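Local coordinates for exodeoxyribonuclease III (PDB 2VOA), which acts as an AP endonuclease of the ExoIII family, incising DNA at abasic sites, and probably depends on magnesium or manganese, at residues N8-R13 / Y201-K206; L91-I96 / Q132-F137; A141-D146 / K177-L182. The protein carries 1 engineered substitution. One frame throughout, in Å; residues are numbered along the deposited sequence.

Interaction 1 of 3, residues N8-R13 / Y201-K206; sequences NVNSIR and YDYRVK. With nucleotides of chain C.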
loop_
_atom_site.group_PDB
_atom_site.type_symbol
_atom_site.label_atom_id
_atom_site.label_comp_id
_atom_site.label_asym_id
_atom_site.label_seq_id
_atom_site.Cartn_x
_atom_site.Cartn_y
_atom_site.Cartn_z
ATOM N N ASN A 8 -1.828 8.622 -17.502
ATOM C CA ASN A 8 -1.933 9.255 -16.189
ATOM C C ASN A 8 -1.729 8.150 -15.152
ATOM O O ASN A 8 -2.517 7.214 -15.068
ATOM C CB ASN A 8 -3.293 9.955 -16.050
ATOM C CG ASN A 8 -3.461 10.594 -14.702
ATOM O OD1 ASN A 8 -3.057 10.025 -13.673
ATOM N ND2 ASN A 8 -4.062 11.788 -14.690
ATOM N N VAL A 9 -0.624 8.243 -14.414
ATOM C CA VAL A 9 -0.178 7.138 -13.549
ATOM C C VAL A 9 -0.688 7.201 -12.100
ATOM O O VAL A 9 -0.517 6.244 -11.329
ATOM C CB VAL A 9 1.388 7.015 -13.557
ATOM C CG1 VAL A 9 1.902 6.748 -14.961
ATOM C CG2 VAL A 9 2.036 8.274 -12.960
ATOM N N ASN A 10 -1.312 8.316 -11.730
ATOM C CA ASN A 10 -1.746 8.558 -10.337
ATOM C C ASN A 10 -0.662 8.218 -9.295
ATOM O O ASN A 10 -0.833 7.332 -8.461
ATOM C CB ASN A 10 -3.114 7.903 -10.011
ATOM C CG ASN A 10 -3.556 8.160 -8.582
ATOM O OD1 ASN A 10 -3.300 9.233 -8.038
ATOM N ND2 ASN A 10 -4.180 7.166 -7.952
ATOM N N SER A 11 0.453 8.951 -9.381
ATOM C CA SER A 11 1.662 8.817 -8.531
ATOM C C SER A 11 2.618 7.747 -9.065
ATOM O O SER A 11 2.393 6.517 -8.904
ATOM C CB SER A 11 1.375 8.583 -7.039
ATOM O OG SER A 11 2.596 8.615 -6.289
ATOM N N ILE A 12 3.693 8.216 -9.690
ATOM C CA ILE A 12 4.636 7.281 -10.313
ATOM C C ILE A 12 5.251 6.336 -9.265
ATOM O O ILE A 12 5.425 5.136 -9.533
ATOM C CB ILE A 12 5.702 7.989 -11.200
ATOM C CG1 ILE A 12 6.560 6.980 -11.986
ATOM C CG2 ILE A 12 6.561 8.955 -10.386
ATOM C CD1 ILE A 12 5.786 5.966 -12.826
ATOM N N ARG A 13 5.552 6.863 -8.085
ATOM C CA ARG A 13 6.189 6.047 -7.035
ATOM C C ARG A 13 5.267 4.933 -6.523
ATOM O O ARG A 13 5.733 3.919 -5.992
ATOM C CB ARG A 13 6.684 6.925 -5.889
ATOM C CG ARG A 13 7.953 7.713 -6.194
ATOM C CD ARG A 13 8.241 8.695 -5.055
ATOM N NE ARG A 13 7.091 9.593 -4.919
ATOM C CZ ARG A 13 6.942 10.547 -4.004
ATOM N NH1 ARG A 13 7.884 10.794 -3.078
ATOM N NH2 ARG A 13 5.831 11.263 -4.034
ATOM N N TYR A 201 -11.722 5.489 -15.463
ATOM C CA TYR A 201 -12.864 4.993 -14.699
ATOM C C TYR A 201 -12.609 5.415 -13.260
ATOM O O TYR A 201 -11.561 5.079 -12.694
ATOM C CB TYR A 201 -12.966 3.465 -14.759
ATOM C CG TYR A 201 -13.276 2.925 -16.131
ATOM C CD1 TYR A 201 -12.250 2.568 -16.997
ATOM C CD2 TYR A 201 -14.601 2.725 -16.546
ATOM C CE1 TYR A 201 -12.519 2.047 -18.264
ATOM C CE2 TYR A 201 -14.876 2.208 -17.804
ATOM C CZ TYR A 201 -13.837 1.877 -18.651
ATOM O OH TYR A 201 -14.102 1.343 -19.893
ATOM N N ASP A 202 -13.544 6.162 -12.683
ATOM C CA ASP A 202 -13.385 6.694 -11.324
ATOM C C ASP A 202 -13.310 5.560 -10.317
ATOM O O ASP A 202 -14.151 4.669 -10.346
ATOM C CB ASP A 202 -14.550 7.646 -11.012
ATOM C CG ASP A 202 -14.336 8.457 -9.758
ATOM O OD1 ASP A 202 -14.016 7.877 -8.710
ATOM O OD2 ASP A 202 -14.558 9.695 -9.804
ATOM N N TYR A 203 -12.310 5.586 -9.433
ATOM C CA TYR A 203 -12.162 4.545 -8.409
ATOM C C TYR A 203 -13.431 4.379 -7.556
ATOM O O TYR A 203 -13.734 3.287 -7.040
ATOM C CB TYR A 203 -11.057 4.915 -7.438
ATOM C CG TYR A 203 -9.619 4.835 -7.913
ATOM C CD1 TYR A 203 -8.748 5.906 -7.691
ATOM C CD2 TYR A 203 -9.109 3.681 -8.509
ATOM C CE1 TYR A 203 -7.401 5.835 -8.053
ATOM C CE2 TYR A 203 -7.751 3.603 -8.894
ATOM C CZ TYR A 203 -6.908 4.672 -8.644
ATOM O OH TYR A 203 -5.577 4.604 -8.990
ATOM N N ARG A 204 -14.146 5.487 -7.384
ATOM C CA ARG A 204 -15.263 5.558 -6.452
ATOM C C ARG A 204 -16.538 4.921 -6.989
ATOM O O ARG A 204 -17.479 4.665 -6.241
ATOM C CB ARG A 204 -15.544 7.015 -6.108
ATOM C CG ARG A 204 -14.533 7.629 -5.182
ATOM C CD ARG A 204 -14.683 9.137 -5.130
ATOM N NE ARG A 204 -14.284 9.777 -6.375
ATOM C CZ ARG A 204 -14.187 11.091 -6.539
ATOM N NH1 ARG A 204 -14.460 11.916 -5.518
ATOM N NH2 ARG A 204 -13.820 11.581 -7.710
ATOM N N VAL A 205 -16.559 4.693 -8.296
ATOM C CA VAL A 205 -17.742 4.186 -8.992
ATOM C C VAL A 205 -17.734 2.656 -8.981
ATOM O O VAL A 205 -16.902 2.023 -9.630
ATOM C CB VAL A 205 -17.829 4.767 -10.440
ATOM C CG1 VAL A 205 -18.990 4.142 -11.226
ATOM C CG2 VAL A 205 -17.981 6.289 -10.394
ATOM N N LYS A 206 -18.659 2.070 -8.224
ATOM C CA LYS A 206 -18.707 0.615 -8.061
ATOM C C LYS A 206 -18.991 -0.092 -9.386
ATOM O O LYS A 206 -19.914 0.278 -10.100
ATOM C CB LYS A 206 -19.719 0.221 -6.974
ATOM C CG LYS A 206 -19.391 -1.097 -6.288
ATOM C CD LYS A 206 -17.897 -1.216 -5.984
ATOM C CE LYS A 206 -17.511 -2.642 -5.593
ATOM N NZ LYS A 206 -16.087 -2.954 -5.954
ATOM O "O5'" DG C 1 -15.211 3.967 -3.065
ATOM C "C5'" DG C 1 -14.020 3.425 -2.521
ATOM C "C4'" DG C 1 -12.931 3.390 -3.582
ATOM O "O4'" DG C 1 -12.634 4.707 -4.139
ATOM C "C3'" DG C 1 -11.588 2.895 -3.074
ATOM O "O3'" DG C 1 -10.896 2.295 -4.155
ATOM C "C2'" DG C 1 -10.876 4.163 -2.616
ATOM C "C1'" DG C 1 -11.391 5.171 -3.643
ATOM N N9 DG C 1 -11.652 6.490 -3.101
ATOM C C8 DG C 1 -12.262 6.806 -1.901
ATOM N N7 DG C 1 -12.386 8.088 -1.721
ATOM C C5 DG C 1 -11.851 8.646 -2.865
ATOM C C6 DG C 1 -11.707 9.997 -3.210
ATOM O O6 DG C 1 -12.069 10.971 -2.530
ATOM N N1 DG C 1 -11.118 10.152 -4.472
ATOM C C2 DG C 1 -10.691 9.111 -5.281
ATOM N N2 DG C 1 -10.129 9.445 -6.462
ATOM N N3 DG C 1 -10.821 7.828 -4.948
ATOM C C4 DG C 1 -11.401 7.679 -3.732
ATOM P P DC C 2 -9.590 1.415 -3.958
ATOM O OP1 DC C 2 -9.530 0.562 -5.161
ATOM O OP2 DC C 2 -9.595 0.798 -2.602
ATOM O "O5'" DC C 2 -8.370 2.421 -3.943
ATOM C "C5'" DC C 2 -8.071 3.091 -5.169
ATOM C "C4'" DC C 2 -7.144 4.249 -4.923
ATOM O "O4'" DC C 2 -7.941 5.328 -4.381
ATOM C "C3'" DC C 2 -5.994 3.989 -3.946
ATOM O "O3'" DC C 2 -4.811 4.442 -4.537
ATOM C "C2'" DC C 2 -6.319 4.901 -2.766
ATOM C "C1'" DC C 2 -7.097 6.004 -3.486
ATOM N N1 DC C 2 -7.890 6.919 -2.564
ATOM C C2 DC C 2 -8.008 8.273 -2.909
ATOM O O2 DC C 2 -7.506 8.682 -3.961
ATOM N N3 DC C 2 -8.687 9.100 -2.067
ATOM C C4 DC C 2 -9.208 8.624 -0.937
ATOM N N4 DC C 2 -9.861 9.494 -0.163
ATOM C C5 DC C 2 -9.106 7.256 -0.560
ATOM C C6 DC C 2 -8.431 6.445 -1.391
ATOM P P DG C 3 -3.486 3.591 -4.656
ATOM O OP1 DG C 3 -3.656 2.677 -5.808
ATOM O OP2 DG C 3 -3.121 3.056 -3.309
ATOM O "O5'" DG C 3 -2.406 4.705 -5.002
ATOM C "C5'" DG C 3 -1.897 5.630 -4.063
ATOM C "C4'" DG C 3 -1.949 6.990 -4.719
ATOM O "O4'" DG C 3 -3.330 7.414 -4.869
ATOM C "C3'" DG C 3 -1.268 8.094 -3.933
ATOM O "O3'" DG C 3 0.098 8.123 -4.244
ATOM C "C2'" DG C 3 -1.999 9.320 -4.478
ATOM C "C1'" DG C 3 -3.414 8.778 -4.466
ATOM N N9 DG C 3 -4.146 8.888 -3.191
ATOM C C8 DG C 3 -4.539 7.859 -2.363
ATOM N N7 DG C 3 -5.183 8.244 -1.297
ATOM C C5 DG C 3 -5.231 9.629 -1.409
ATOM C C6 DG C 3 -5.812 10.597 -0.540
ATOM O O6 DG C 3 -6.422 10.396 0.521
ATOM N N1 DG C 3 -5.633 11.901 -1.016
ATOM C C2 DG C 3 -4.985 12.213 -2.194
ATOM N N2 DG C 3 -4.899 13.513 -2.502
ATOM N N3 DG C 3 -4.430 11.307 -3.017
ATOM C C4 DG C 3 -4.598 10.039 -2.571
#
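The ring of Tyr203 presents one face to the DNA and its edge to Asn10: C5' of DC2 of chain C sits 3.5 Å above the plane, over the ring centre, while Asn10 ND2 and N2 of DG1 of chain C lie near the plane at the rim. One face of the Arg204 guanidinium carries N1 of DG1 of chain C, and Asp202 OD1 lies at its edge. In the DNase I-like fold of ExoIII enzymes, segment 8-13 leads from the end of strand 2-8 into a loop and 201-206 lies in the loop before strand 218-222; together they line three nucleotide sugars and, through Arg204, a guanine base. Asn10 ND2 donates to Tyr203 OH (3.1 Å, 155°), the oxygen near the amide plane, and the amide and ring planes stand 52° apart. Asn10 ND2 also donates to O4' of DG3 of chain C at 3.2 Å, Lys37 takes Asn10 OD1, and Tyr203 OH bonds the Pro245 carbonyl: three bonds for the amide, two for the hydroxyl. Asn10 CG, anti to the backbone N (chi1 -180°), sends the amide toward the tyrosine. In an Asx turn, predicted magnesium ligand Asn8 accepts Asn10 N on OD1. A second Asx turn joins a type I turn at Asp202, whose OD1 receives Arg204 N at 2.7 Å. Arg204 NH2 bridges to Asp202 OD2, and Arg204 NE, 3.0 Å from Asp202 OD1 on its syn lone pair, completes the side-on salt bridge.

Interaction 2 of 3, residues L91-I96 / Q132-F137; sequences LIRAKI and QKTVDF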
loop_
_atom_site.group_PDB
_atom_site.type_symbol
_atom_site.label_atom_id
_atom_site.label_comp_id
_atom_site.label_asym_id
_atom_site.label_seq_id
_atom_site.Cartn_x
_atom_site.Cartn_y
_atom_site.Cartn_z
ATOM N N LEU A 91 3.471 20.734 -17.834
ATOM C CA LEU A 91 3.803 20.695 -19.255
ATOM C C LEU A 91 5.282 20.418 -19.374
ATOM O O LEU A 91 6.093 21.142 -18.799
ATOM C CB LEU A 91 3.457 22.030 -19.940
ATOM C CG LEU A 91 3.597 22.176 -21.465
ATOM C CD1 LEU A 91 2.815 23.370 -21.962
ATOM C CD2 LEU A 91 5.076 22.306 -21.974
ATOM N N ILE A 92 5.604 19.372 -20.126
ATOM C CA ILE A 92 6.998 19.059 -20.439
ATOM C C ILE A 92 7.079 18.799 -21.931
ATOM O O ILE A 92 6.194 18.130 -22.509
ATOM C CB ILE A 92 7.543 17.865 -19.575
ATOM C CG1 ILE A 92 9.062 17.681 -19.759
ATOM C CG2 ILE A 92 6.752 16.558 -19.823
ATOM C CD1 ILE A 92 9.660 16.595 -18.874
ATOM N N ARG A 93 8.116 19.355 -22.556
ATOM C CA ARG A 93 8.274 19.272 -23.999
ATOM C C ARG A 93 9.698 18.885 -24.364
ATOM O O ARG A 93 10.623 19.322 -23.720
ATOM C CB ARG A 93 7.948 20.616 -24.612
ATOM C CG ARG A 93 8.132 20.684 -26.126
ATOM C CD ARG A 93 7.465 21.913 -26.626
ATOM N NE ARG A 93 7.229 21.903 -28.066
ATOM C CZ ARG A 93 6.702 22.937 -28.708
ATOM N NH1 ARG A 93 6.349 24.020 -28.018
ATOM N NH2 ARG A 93 6.510 22.894 -30.018
ATOM N N ALA A 94 9.850 18.069 -25.396
ATOM C CA ALA A 94 11.168 17.611 -25.823
ATOM C C ALA A 94 11.119 17.194 -27.273
ATOM O O ALA A 94 10.068 16.804 -27.768
ATOM C CB ALA A 94 11.642 16.443 -24.952
ATOM N N LYS A 95 12.264 17.268 -27.952
ATOM C CA LYS A 95 12.409 16.623 -29.238
ATOM C C LYS A 95 12.967 15.216 -28.963
ATOM O O LYS A 95 14.061 15.066 -28.382
ATOM C CB LYS A 95 13.388 17.416 -30.113
ATOM C CG LYS A 95 13.431 16.974 -31.583
ATOM C CD LYS A 95 14.566 17.697 -32.282
ATOM C CE LYS A 95 14.625 17.405 -33.773
ATOM N NZ LYS A 95 13.309 17.653 -34.416
ATOM N N ILE A 96 12.204 14.198 -29.354
ATOM C CA ILE A 96 12.571 12.800 -29.080
ATOM C C ILE A 96 12.477 12.003 -30.368
ATOM O O ILE A 96 11.391 11.938 -30.968
ATOM C CB ILE A 96 11.635 12.172 -28.018
ATOM C CG1 ILE A 96 11.708 13.000 -26.730
ATOM C CG2 ILE A 96 12.012 10.730 -27.739
ATOM C CD1 ILE A 96 10.678 12.645 -25.677
ATOM N N GLN A 132 0.146 27.543 -31.135
ATOM C CA GLN A 132 0.097 28.320 -32.378
ATOM C C GLN A 132 1.468 28.941 -32.693
ATOM O O GLN A 132 1.890 29.003 -33.862
ATOM C CB GLN A 132 -0.959 29.424 -32.265
ATOM C CG GLN A 132 -1.168 30.214 -33.535
ATOM C CD GLN A 132 -2.204 31.298 -33.362
ATOM O OE1 GLN A 132 -2.164 32.078 -32.395
ATOM N NE2 GLN A 132 -3.126 31.382 -34.314
ATOM N N LYS A 133 2.159 29.396 -31.647
ATOM C CA LYS A 133 3.429 30.104 -31.779
ATOM C C LYS A 133 4.602 29.164 -32.057
ATOM O O LYS A 133 5.540 29.526 -32.783
ATOM C CB LYS A 133 3.677 30.933 -30.506
ATOM C CG LYS A 133 5.091 31.409 -30.285
ATOM C CD LYS A 133 5.157 32.305 -29.064
ATOM C CE LYS A 133 6.441 32.074 -28.292
ATOM N NZ LYS A 133 6.489 32.929 -27.066
ATOM N N THR A 134 4.533 27.963 -31.482
ATOM C CA THR A 134 5.707 27.088 -31.387
ATOM C C THR A 134 5.648 25.772 -32.178
ATOM O O THR A 134 6.690 25.123 -32.351
ATOM C CB THR A 134 6.018 26.741 -29.931
ATOM O OG1 THR A 134 4.952 25.959 -29.386
ATOM C CG2 THR A 134 6.243 28.020 -29.085
ATOM N N VAL A 135 4.460 25.372 -32.632
ATOM C CA VAL A 135 4.326 24.107 -33.382
ATOM C C VAL A 135 4.418 24.286 -34.904
ATOM O O VAL A 135 3.741 25.143 -35.491
ATOM C CB VAL A 135 3.028 23.353 -33.025
ATOM C CG1 VAL A 135 2.825 22.153 -33.973
ATOM C CG2 VAL A 135 3.071 22.871 -31.586
ATOM N N ASP A 136 5.245 23.460 -35.538
ATOM C CA ASP A 136 5.342 23.475 -36.994
ATOM C C ASP A 136 4.396 22.391 -37.487
ATOM O O ASP A 136 4.659 21.205 -37.288
ATOM C CB ASP A 136 6.787 23.214 -37.440
ATOM C CG ASP A 136 6.930 23.132 -38.949
ATOM O OD1 ASP A 136 5.918 23.274 -39.669
ATOM O OD2 ASP A 136 8.079 22.967 -39.423
ATOM N N PHE A 137 3.295 22.803 -38.119
ATOM C CA PHE A 137 2.261 21.843 -38.519
ATOM C C PHE A 137 2.600 21.062 -39.793
ATOM O O PHE A 137 1.889 20.129 -40.146
ATOM C CB PHE A 137 0.880 22.512 -38.590
ATOM C CG PHE A 137 0.298 22.785 -37.235
ATOM C CD1 PHE A 137 0.622 23.949 -36.540
ATOM C CD2 PHE A 137 -0.527 21.840 -36.629
ATOM C CE1 PHE A 137 0.099 24.176 -35.268
ATOM C CE2 PHE A 137 -1.032 22.051 -35.370
ATOM C CZ PHE A 137 -0.728 23.218 -34.683
#
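Arg93 reaches from its strand to the last turn of helix 115-134, where NH1 donates to Thr134 OG1 at 2.8 Å. The bond is nearly straight (167°), and the hydroxyl oxygen lies close to the guanidinium plane. A weak second bond runs from Arg93 NH2 to the carbonyl Thr134 O, 3.2 Å away, so one residue offers both side-chain and main-chain oxygens to the same cation. The arginine chain is extended from CG to NE, which carries the charged end across to the helix. Its stronger partner is Asp100, which forms a salt bridge with NH2, and NH1 also bonds Tyr130 OH. The threonine hydroxyl is satisfied twice: it accepts from Arg93 and bonds the carbonyl of Tyr130 one turn back. Val135 CG2 also touches the guanidinium, 3.8 Å from Arg93 NH2, in van der Waals contact. A leucine at Arg93 would probably leave the Asp100 carboxylate without its charge partner and Thr134 OG1 without the donor from the sheet. Arg93 and Val135 both rest on Ile102 of strand 99-105, next to strand 91-96 in the sheet, and the chain leaves the helix at Val135 to run toward strand 141-144 of that same sheet.

Interaction 3 of 3, residues A141-D146 / K177-L182; sequences AVWCGD and KKILEL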
loop_
_atom_site.group_PDB
_atom_site.type_symbol
_atom_site.label_atom_id
_atom_site.label_comp_id
_atom_site.label_asym_id
_atom_site.label_seq_id
_atom_site.Cartn_x
_atom_site.Cartn_y
_atom_site.Cartn_z
ATOM N N ALA A 141 4.792 16.403 -35.043
ATOM C CA ALA A 141 4.650 16.758 -33.643
ATOM C C ALA A 141 3.456 16.030 -33.049
ATOM O O ALA A 141 2.477 15.745 -33.756
ATOM C CB ALA A 141 4.491 18.270 -33.459
ATOM N N VAL A 142 3.573 15.711 -31.767
ATOM C CA VAL A 142 2.482 15.093 -31.003
ATOM C C VAL A 142 2.271 15.904 -29.733
ATOM O O VAL A 142 3.228 16.176 -28.997
ATOM C CB VAL A 142 2.753 13.576 -30.670
ATOM C CG1 VAL A 142 3.112 12.783 -31.904
ATOM C CG2 VAL A 142 3.828 13.379 -29.588
ATOM N N TRP A 143 1.020 16.292 -29.493
ATOM C CA TRP A 143 0.612 16.886 -28.235
ATOM C C TRP A 143 -0.203 15.776 -27.606
ATOM O O TRP A 143 -1.188 15.297 -28.192
ATOM C CB TRP A 143 -0.175 18.171 -28.488
ATOM C CG TRP A 143 -1.021 18.636 -27.358
ATOM C CD1 TRP A 143 -0.736 18.595 -26.007
ATOM C CD2 TRP A 143 -2.307 19.252 -27.482
ATOM N NE1 TRP A 143 -1.797 19.144 -25.290
ATOM C CE2 TRP A 143 -2.775 19.520 -26.172
ATOM C CE3 TRP A 143 -3.130 19.561 -28.574
ATOM C CZ2 TRP A 143 -4.038 20.105 -25.924
ATOM C CZ3 TRP A 143 -4.400 20.126 -28.330
ATOM C CH2 TRP A 143 -4.828 20.394 -27.003
ATOM N N CYS A 144 0.312 15.306 -26.461
ATOM C CA CYS A 144 -0.249 14.208 -25.641
ATOM C C CYS A 144 -0.707 14.719 -24.291
ATOM O O CYS A 144 -0.268 15.786 -23.841
ATOM C CB CYS A 144 0.819 13.156 -25.345
ATOM S SG CYS A 144 1.350 12.130 -26.717
ATOM N N GLY A 145 -1.564 13.950 -23.621
ATOM C CA GLY A 145 -1.731 14.166 -22.204
ATOM C C GLY A 145 -3.093 13.855 -21.671
ATOM O O GLY A 145 -3.936 13.266 -22.358
ATOM N N ASP A 146 -3.263 14.227 -20.409
ATOM C CA ASP A 146 -4.543 14.145 -19.780
ATOM C C ASP A 146 -5.094 15.548 -19.880
ATOM O O ASP A 146 -4.648 16.455 -19.172
ATOM C CB ASP A 146 -4.410 13.702 -18.328
ATOM C CG ASP A 146 -5.755 13.555 -17.634
ATOM O OD1 ASP A 146 -6.817 13.958 -18.188
ATOM O OD2 ASP A 146 -5.740 13.049 -16.483
ATOM N N LYS A 177 -11.361 22.448 -28.283
ATOM C CA LYS A 177 -11.558 22.303 -29.739
ATOM C C LYS A 177 -10.913 23.438 -30.532
ATOM O O LYS A 177 -10.449 23.217 -31.647
ATOM C CB LYS A 177 -13.026 22.137 -30.079
ATOM C CG LYS A 177 -13.614 20.833 -29.517
ATOM C CD LYS A 177 -15.134 20.908 -29.616
ATOM C CE LYS A 177 -15.721 19.559 -29.842
ATOM N NZ LYS A 177 -16.870 19.639 -30.826
ATOM N N LYS A 178 -10.839 24.636 -29.945
ATOM C CA LYS A 178 -10.140 25.751 -30.577
ATOM C C LYS A 178 -8.676 25.401 -30.872
ATOM O O LYS A 178 -8.133 25.767 -31.928
ATOM C CB LYS A 178 -10.235 26.983 -29.667
ATOM C CG LYS A 178 -9.551 28.227 -30.199
ATOM C CD LYS A 178 -9.606 29.356 -29.172
ATOM C CE LYS A 178 -8.725 30.519 -29.587
ATOM N NZ LYS A 178 -9.020 31.779 -28.865
ATOM N N ILE A 179 -8.050 24.667 -29.956
ATOM C CA ILE A 179 -6.666 24.218 -30.145
ATOM C C ILE A 179 -6.598 23.151 -31.234
ATOM O O ILE A 179 -5.730 23.210 -32.100
ATOM C CB ILE A 179 -6.042 23.659 -28.854
ATOM C CG1 ILE A 179 -6.261 24.632 -27.660
ATOM C CG2 ILE A 179 -4.542 23.414 -29.068
ATOM C CD1 ILE A 179 -5.783 24.083 -26.256
ATOM N N LEU A 180 -7.505 22.182 -31.207
ATOM C CA LEU A 180 -7.529 21.157 -32.269
ATOM C C LEU A 180 -7.581 21.779 -33.670
ATOM O O LEU A 180 -6.984 21.267 -34.618
ATOM C CB LEU A 180 -8.740 20.227 -32.096
ATOM C CG LEU A 180 -8.770 19.346 -30.841
ATOM C CD1 LEU A 180 -9.825 18.230 -31.002
ATOM C CD2 LEU A 180 -7.429 18.770 -30.523
ATOM N N GLU A 181 -8.317 22.886 -33.788
ATOM C CA GLU A 181 -8.522 23.554 -35.075
ATOM C C GLU A 181 -7.225 24.113 -35.674
ATOM O O GLU A 181 -7.188 24.485 -36.856
ATOM C CB GLU A 181 -9.550 24.678 -34.933
ATOM C CG GLU A 181 -10.990 24.215 -34.887
ATOM C CD GLU A 181 -11.963 25.374 -34.593
ATOM O OE1 GLU A 181 -11.535 26.558 -34.563
ATOM O OE2 GLU A 181 -13.164 25.096 -34.380
ATOM N N LEU A 182 -6.180 24.202 -34.856
ATOM C CA LEU A 182 -4.857 24.618 -35.336
ATOM C C LEU A 182 -4.284 23.602 -36.330
ATOM O O LEU A 182 -3.409 23.938 -37.154
ATOM C CB LEU A 182 -3.882 24.792 -34.171
ATOM C CG LEU A 182 -4.053 26.015 -33.270
ATOM C CD1 LEU A 182 -3.041 25.936 -32.131
ATOM C CD2 LEU A 182 -3.866 27.308 -34.048
#
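Trp143 pushes the six-membered part of its indole against Ile179, and the closest approach is from CZ3 to Ile179 CG2 at 3.4 Å. Trp143 CH2 lies 3.7 Å from Ile179 CG2 and 3.9 Å from Ile179 CD1, so both branches of the isoleucine bear on the outer end of the ring system. The two side chains cross at about a right angle. Leu180 joins less closely, its CD2 standing 4.0 Å from Trp143 CZ3. The first torsion of Trp143, near trans at 161°, carries the indole out from the strand toward the helix, while its polar NE1 is satisfied by Thr104 OG1 and Phe184 meets it edge-to-face. This is the packing of a helix on a sheet in the α/β sandwich of the DNase I-like fold: Trp143 belongs to strand 141-144, within a six-stranded mixed sheet, and Leu127 of the adjoining helix 115-134 touches both Trp143 and Ile179. On the side away from the indole, segment 177-182 carries charged residues: Glu181 is exposed to solvent, and the partly exposed Lys177 and Lys178 form salt bridges with Glu152 and Glu125 respectively, Lys178 also making a cation-pi contact with Tyr128. Beyond the strand the chain turns a corner at Gly145 and reaches Asp146, predicted to bind magnesium and to act in catalysis.

Interactions 2 and 3 are neighbours, their centres about 11 Å apart, and both rest on the sheet that holds strands 91-96, 99-105 and 141-144. They follow one another along the chain, helix 115-134 leading into strand 141-144, and Phe137 packs against Leu182 where they meet. Interaction 1 spans both in sequence, joining loops about 190 residues apart; its centre lies about 28 Å from that of interaction 2 and about 23 Å from that of interaction 3, across the chain's centre. A probable hydrogen bond between Asn8 and Asp146 links interactions 1 and 3, so the end of strand 2-8 and the chain beyond strand 141-144 come together at the predicted metal site.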